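PDB 3TFX: orotidine 5'-phosphate decarboxylase from Lactobacillus acidophilus, which probably catalyses the decarboxylation of orotidine 5'-monophosphate to uridine 5'-monophosphate, the last step of de novo UMP biosynthesis. Local coordinates for residues A[84-89]-A[180-185]. Residues are numbered along the deposited sequence; the frame is centred on the assembly and turned at random.
Sequences ITFTTV and LYVTPG
Phe86 reaches from its strand towards Val182 and Leu180, and its ring meets one methyl group of each. Phe86 CE2 lies 4.2 Å from Val182 CG2, and Phe86 CE1 lies 4.3 Å from Leu180 CD1. These two ring carbons flank CZ, so the outer end of the ring does the touching, each methyl approaching it obliquely. Both distances fit loose van der Waals contact between apolar groups, and the area buried, 104 Å² over both sides, is correspondingly small. Phe86 carries CG anti to its carbonyl carbon (chi1 -69°); on Val182, with chi1 177°, CG2 lies anti to the carbonyl carbon and comes nearer the ring than CG1.

The closest CA atoms, those of Phe86 and Val182, are 10.0 Å apart, a separation bridged by side chains rather than by main-chain pairing. That fits the fold, an eight-stranded parallel TIM barrel in which strands 86-90 and 180-183 are the fourth and seventh in order, with two strands between them by the shorter way round (117-121 and 160-162). The contact therefore spans the barrel interior, its centre about 2 Å from that of the chain. Alternation along the strand turns Tyr181 and Thr183 the other way, onto helix 168-175, while Leu180 and Val182 face Phe86. Around the ring, Phe60, Lys117 and Leu119 supply further contacts from the strands bordering 86-90, and Phe33 meets it with the ring planes at about 60°. Nearby, Thr88 OG1 hydrogen-bonds to Asp62 OD1 and Lys64 N, two residues of the predicted substrate site, Lys64 being its predicted proton donor.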
# COMPACT_ATOMS: atom_id res chain seq x y z
N ILE A 84 2.45 -9.56 -13.60
CA ILE A 84 3.45 -9.74 -12.54
C ILE A 84 3.38 -11.17 -11.95
O ILE A 84 2.47 -11.94 -12.29
CB ILE A 84 3.45 -8.59 -11.45
CG1 ILE A 84 2.38 -8.72 -10.35
CG2 ILE A 84 3.47 -7.19 -12.09
CD1 ILE A 84 0.97 -8.73 -10.78
N THR A 85 4.37 -11.52 -11.12
CA THR A 85 4.52 -12.88 -10.62
C THR A 85 4.22 -12.98 -9.11
O THR A 85 3.52 -13.89 -8.68
CB THR A 85 5.95 -13.42 -10.94
OG1 THR A 85 6.32 -13.07 -12.28
CG2 THR A 85 6.01 -14.95 -10.79
N PHE A 86 4.76 -12.04 -8.32
CA PHE A 86 4.50 -11.96 -6.88
C PHE A 86 4.00 -10.57 -6.58
O PHE A 86 4.46 -9.60 -7.19
CB PHE A 86 5.79 -12.13 -6.03
CG PHE A 86 6.41 -13.52 -6.05
CD1 PHE A 86 5.80 -14.61 -6.67
CD2 PHE A 86 7.61 -13.73 -5.37
CE1 PHE A 86 6.42 -15.88 -6.66
CE2 PHE A 86 8.21 -14.98 -5.35
CZ PHE A 86 7.62 -16.05 -6.00
N THR A 87 3.11 -10.46 -5.60
CA THR A 87 2.68 -9.18 -5.07
C THR A 87 2.34 -9.30 -3.58
O THR A 87 2.03 -10.40 -3.10
CB THR A 87 1.50 -8.62 -5.91
OG1 THR A 87 1.57 -7.20 -5.94
CG2 THR A 87 0.18 -9.05 -5.38
N THR A 88 2.39 -8.19 -2.85
CA THR A 88 2.16 -8.18 -1.39
C THR A 88 0.88 -7.48 -0.91
O THR A 88 0.38 -6.54 -1.54
CB THR A 88 3.35 -7.51 -0.65
OG1 THR A 88 3.76 -6.35 -1.38
CG2 THR A 88 4.50 -8.47 -0.53
N VAL A 89 0.37 -7.96 0.23
CA VAL A 89 -0.68 -7.31 1.03
C VAL A 89 -0.30 -7.36 2.51
O VAL A 89 0.49 -8.22 2.93
CB VAL A 89 -2.10 -7.96 0.87
CG1 VAL A 89 -2.65 -7.79 -0.54
CG2 VAL A 89 -2.09 -9.44 1.26
N LEU A 180 4.85 -20.31 0.28
CA LEU A 180 6.12 -19.71 -0.11
C LEU A 180 6.70 -18.88 1.02
O LEU A 180 6.06 -17.96 1.52
CB LEU A 180 5.94 -18.84 -1.37
CG LEU A 180 5.51 -19.59 -2.63
CD1 LEU A 180 5.07 -18.62 -3.70
CD2 LEU A 180 6.62 -20.57 -3.18
N TYR A 181 7.92 -19.21 1.43
CA TYR A 181 8.61 -18.39 2.42
C TYR A 181 9.63 -17.54 1.68
O TYR A 181 10.66 -18.04 1.24
CB TYR A 181 9.23 -19.28 3.51
CG TYR A 181 8.20 -20.22 4.12
CD1 TYR A 181 7.40 -19.80 5.18
CD2 TYR A 181 8.01 -21.50 3.62
CE1 TYR A 181 6.43 -20.64 5.74
CE2 TYR A 181 7.04 -22.36 4.18
CZ TYR A 181 6.26 -21.91 5.24
OH TYR A 181 5.29 -22.73 5.79
N VAL A 182 9.29 -16.25 1.51
CA VAL A 182 10.09 -15.32 0.71
C VAL A 182 10.92 -14.42 1.64
O VAL A 182 10.36 -13.69 2.47
CB VAL A 182 9.21 -14.48 -0.22
CG1 VAL A 182 10.04 -13.43 -0.99
CG2 VAL A 182 8.43 -15.39 -1.19
N THR A 183 12.24 -14.51 1.49
CA THR A 183 13.18 -13.94 2.48
C THR A 183 14.15 -12.91 1.87
O THR A 183 15.04 -13.29 1.11
CB THR A 183 14.00 -15.06 3.17
OG1 THR A 183 14.82 -15.71 2.20
CG2 THR A 183 13.09 -16.11 3.79
N PRO A 184 14.00 -11.61 2.22
CA PRO A 184 14.85 -10.51 1.66
C PRO A 184 16.23 -10.18 2.25
O PRO A 184 17.00 -9.43 1.62
CB PRO A 184 13.94 -9.26 1.80
CG PRO A 184 13.05 -9.57 2.94
CD PRO A 184 12.83 -11.07 2.94
N GLY A 185 16.58 -10.65 3.43
CA GLY A 185 17.83 -10.07 4.03
C GLY A 185 19.18 -10.53 3.48
O GLY A 185 20.22 -10.35 4.13